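Local structure of PlaB phospholipase (Legionella pneumophila, 6ZTI) at residues 322-327 with 333-338. The protein is a virulence-associated phospholipase of the alpha/beta hydrolase class that binds NAD(H), which drives its tetramerization and thereby controls its activity. Numbering follows the deposited sequence.
With SND (thionicotinamide-adenine-dinucleotide), chain I.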
loop_
_atom_site.group_PDB
_atom_site.type_symbol
_atom_site.label_atom_id
_atom_site.label_comp_id
_atom_site.label_asym_id
_atom_site.label_seq_id
_atom_site.Cartn_x
_atom_site.Cartn_y
_atom_site.Cartn_z
ATOM N N HIS B 322 6.779 2.405 -43.557
ATOM C CA HIS B 322 5.905 1.298 -43.193
ATOM C C HIS B 322 6.689 0.020 -42.928
ATOM O O HIS B 322 6.332 -0.760 -42.038
ATOM C CB HIS B 322 4.899 1.082 -44.309
ATOM C CG HIS B 322 4.043 -0.124 -44.129
ATOM N ND1 HIS B 322 3.953 -1.114 -45.080
ATOM C CD2 HIS B 322 3.226 -0.497 -43.117
ATOM C CE1 HIS B 322 3.118 -2.048 -44.662
ATOM N NE2 HIS B 322 2.663 -1.697 -43.476
ATOM N N LYS B 323 7.733 -0.236 -43.715
ATOM C CA LYS B 323 8.578 -1.411 -43.539
ATOM C C LYS B 323 10.026 -0.969 -43.406
ATOM O O LYS B 323 10.508 -0.156 -44.197
ATOM C CB LYS B 323 8.448 -2.394 -44.707
ATOM C CG LYS B 323 7.163 -3.185 -44.691
ATOM C CD LYS B 323 7.218 -4.301 -45.731
ATOM C CE LYS B 323 5.866 -4.546 -46.400
ATOM N NZ LYS B 323 5.090 -5.651 -45.756
ATOM N N GLU B 324 10.712 -1.521 -42.416
ATOM C CA GLU B 324 12.102 -1.209 -42.124
ATOM C C GLU B 324 12.842 -2.525 -41.964
ATOM O O GLU B 324 12.382 -3.408 -41.233
ATOM C CB GLU B 324 12.198 -0.364 -40.849
ATOM C CG GLU B 324 13.612 -0.034 -40.352
ATOM C CD GLU B 324 13.589 0.574 -38.953
ATOM O OE1 GLU B 324 12.502 0.559 -38.324
ATOM O OE2 GLU B 324 14.640 1.064 -38.484
ATOM N N PHE B 325 13.969 -2.659 -42.658
ATOM C CA PHE B 325 14.801 -3.856 -42.602
ATOM C C PHE B 325 16.137 -3.478 -41.984
ATOM O O PHE B 325 16.810 -2.564 -42.472
ATOM C CB PHE B 325 14.992 -4.467 -43.992
ATOM C CG PHE B 325 13.731 -5.043 -44.567
ATOM C CD1 PHE B 325 12.841 -4.243 -45.271
ATOM C CD2 PHE B 325 13.420 -6.373 -44.385
ATOM C CE1 PHE B 325 11.668 -4.767 -45.785
ATOM C CE2 PHE B 325 12.250 -6.905 -44.899
ATOM C CZ PHE B 325 11.374 -6.098 -45.601
ATOM N N VAL B 326 16.510 -4.171 -40.912
ATOM C CA VAL B 326 17.742 -3.901 -40.177
ATOM C C VAL B 326 18.641 -5.117 -40.301
ATOM O O VAL B 326 18.290 -6.208 -39.832
ATOM C CB VAL B 326 17.466 -3.579 -38.704
ATOM C CG1 VAL B 326 18.750 -3.195 -38.015
ATOM C CG2 VAL B 326 16.441 -2.479 -38.598
ATOM N N LYS B 327 19.804 -4.931 -40.920
ATOM C CA LYS B 327 20.722 -6.019 -41.216
ATOM C C LYS B 327 21.924 -5.953 -40.287
ATOM O O LYS B 327 22.515 -4.884 -40.094
ATOM C CB LYS B 327 21.187 -5.973 -42.674
ATOM C CG LYS B 327 20.282 -6.735 -43.623
ATOM C CD LYS B 327 20.925 -6.937 -44.992
ATOM C CE LYS B 327 20.463 -5.884 -45.990
ATOM N NZ LYS B 327 21.081 -6.057 -47.334
ATOM N N ARG B 333 16.297 -8.152 -39.140
ATOM C CA ARG B 333 14.995 -7.872 -38.562
ATOM C C ARG B 333 14.130 -7.144 -39.587
ATOM O O ARG B 333 14.620 -6.293 -40.339
ATOM C CB ARG B 333 15.117 -6.995 -37.308
ATOM C CG ARG B 333 16.164 -7.432 -36.282
ATOM C CD ARG B 333 15.696 -8.634 -35.470
ATOM N NE ARG B 333 16.553 -8.876 -34.305
ATOM C CZ ARG B 333 16.600 -10.021 -33.631
ATOM N NH1 ARG B 333 15.839 -11.049 -33.995
ATOM N NH2 ARG B 333 17.416 -10.144 -32.596
ATOM N N GLU B 334 12.846 -7.477 -39.609
ATOM C CA GLU B 334 11.830 -6.694 -40.299
ATOM C C GLU B 334 10.957 -6.006 -39.256
ATOM O O GLU B 334 10.504 -6.644 -38.302
ATOM C CB GLU B 334 10.964 -7.572 -41.200
ATOM C CG GLU B 334 9.978 -6.783 -42.055
ATOM C CD GLU B 334 8.942 -7.678 -42.729
ATOM O OE1 GLU B 334 8.618 -8.742 -42.158
ATOM O OE2 GLU B 334 8.458 -7.322 -43.827
ATOM N N TYR B 335 10.732 -4.714 -39.431
ATOM C CA TYR B 335 9.889 -3.936 -38.536
ATOM C C TYR B 335 8.780 -3.282 -39.349
ATOM O O TYR B 335 9.046 -2.628 -40.362
ATOM C CB TYR B 335 10.708 -2.882 -37.797
ATOM C CG TYR B 335 11.733 -3.443 -36.845
ATOM C CD1 TYR B 335 11.344 -4.070 -35.673
ATOM C CD2 TYR B 335 13.084 -3.310 -37.100
ATOM C CE1 TYR B 335 12.272 -4.575 -34.795
ATOM C CE2 TYR B 335 14.027 -3.808 -36.226
ATOM C CZ TYR B 335 13.615 -4.443 -35.069
ATOM O OH TYR B 335 14.546 -4.952 -34.184
ATOM N N ILE B 336 7.544 -3.462 -38.904
ATOM C CA ILE B 336 6.371 -2.929 -39.578
ATOM C C ILE B 336 5.773 -1.845 -38.696
ATOM O O ILE B 336 5.532 -2.067 -37.504
ATOM C CB ILE B 336 5.346 -4.033 -39.877
ATOM C CG1 ILE B 336 5.957 -5.067 -40.833
ATOM C CG2 ILE B 336 4.076 -3.420 -40.464
ATOM C CD1 ILE B 336 5.128 -6.328 -40.980
ATOM N N THR B 337 5.542 -0.675 -39.284
ATOM C CA THR B 337 4.987 0.480 -38.594
ATOM C C THR B 337 3.760 0.912 -39.378
ATOM O O THR B 337 3.881 1.309 -40.537
ATOM C CB THR B 337 6.014 1.622 -38.529
ATOM O OG1 THR B 337 7.244 1.143 -37.960
ATOM C CG2 THR B 337 5.491 2.774 -37.699
ATOM N N ASN B 338 2.581 0.821 -38.763
ATOM C CA ASN B 338 1.370 1.294 -39.423
ATOM C C ASN B 338 1.040 2.679 -38.884
ATOM O O ASN B 338 1.950 3.451 -38.581
ATOM C CB ASN B 338 0.221 0.305 -39.216
ATOM C CG ASN B 338 0.434 -0.998 -39.977
ATOM O OD1 ASN B 338 0.848 -0.987 -41.132
ATOM N ND2 ASN B 338 0.187 -2.119 -39.320
HETATM P PA SND I . 10.395 -7.557 -27.898
HETATM O O1A SND I . 11.648 -6.729 -27.948
HETATM O O2A SND I . 9.119 -6.836 -28.275
HETATM O O5B SND I . 10.206 -8.208 -26.424
HETATM C C5B SND I . 9.001 -8.871 -25.991
HETATM C C4B SND I . 9.063 -8.838 -24.483
HETATM O O4B SND I . 10.312 -9.431 -24.052
HETATM C C3B SND I . 9.048 -7.445 -23.863
HETATM O O3B SND I . 8.487 -7.458 -22.558
HETATM C C2B SND I . 10.532 -7.098 -23.803
HETATM O O2B SND I . 10.810 -6.121 -22.808
HETATM C C1B SND I . 11.123 -8.458 -23.424
HETATM N N9A SND I . 12.507 -8.673 -23.844
HETATM C C8A SND I . 13.089 -8.281 -25.022
HETATM N N7A SND I . 14.358 -8.592 -25.119
HETATM C C5A SND I . 14.633 -9.235 -23.922
HETATM C C6A SND I . 15.811 -9.792 -23.391
HETATM N N6A SND I . 16.987 -9.785 -24.024
HETATM N N1A SND I . 15.743 -10.356 -22.164
HETATM C C2A SND I . 14.575 -10.348 -21.517
HETATM N N3A SND I . 13.406 -9.836 -21.909
HETATM C C4A SND I . 13.500 -9.294 -23.128
HETATM O O3 SND I . 10.507 -8.899 -28.741
HETATM P PN SND I . 11.171 -9.402 -30.105
HETATM O O1N SND I . 11.000 -8.349 -31.127
HETATM O O2N SND I . 10.675 -10.765 -30.388
HETATM O O5D SND I . 12.693 -9.448 -29.636
HETATM C C5D SND I . 13.688 -10.249 -30.289
HETATM C C4D SND I . 15.017 -9.595 -30.012
HETATM O O4D SND I . 15.090 -8.326 -30.702
HETATM C C3D SND I . 15.299 -9.299 -28.537
HETATM O O3D SND I . 16.640 -9.672 -28.259
HETATM C C2D SND I . 15.041 -7.794 -28.433
HETATM O O2D SND I . 15.782 -7.136 -27.413
HETATM C C1D SND I . 15.508 -7.338 -29.804
HETATM N N1N SND I . 14.826 -6.062 -30.167
HETATM C C2N SND I . 15.628 -5.021 -30.446
HETATM C C3N SND I . 15.084 -3.826 -30.868
HETATM C C7N SND I . 15.946 -2.647 -31.142
HETATM S S7N SND I . 15.294 -1.245 -31.754
HETATM N N7N SND I . 17.228 -2.770 -30.867
HETATM C C4N SND I . 13.705 -3.733 -30.998
HETATM C C5N SND I . 12.903 -4.814 -30.684
HETATM C C6N SND I . 13.485 -5.980 -30.262
#
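H322 and Y335, with E324, carry most of the contact in an antiparallel beta hairpin, strands 323-327 and 332-336, whose paired segments run at 159° between N-to-C directions. At its open end H322 O accepts a hydrogen bond from T337 N (2.9 Å). The imidazole lies beside I336, NE2 3.7 Å from CG2, and alongside the N338 amide, planes 29° apart, whose ND2 is hydrogen-bonded to D396. Two backbone bonds define the E324-Y335 pair, Y335 N to E324 O (2.8 Å) and E324 N to Y335 O (2.9 Å); V326 and R333 repeat the pattern. On the face shared by these four residues, V326 CG2 meets the Y335 ring edge in plane at CE2 (3.6 Å). E324 crosses the ring obliquely, and OE1 makes a salt bridge with R202, itself in cation-pi contact with Y335. R333 starts from this face, but its chain bends at chi2 and leads away to the thio-NAD ribose, O4D lying 3.4 Å above the guanidinium plane, offset toward its rim; NH2 donates to L373 O and Q371 O of the second subunit, making an inter-subunit nucleotide site. CG of Y335 stands anti to its carbonyl carbon (chi1 -66°), carrying the phenol to the nicotinamide, where OH approaches C4N at 3.5 Å.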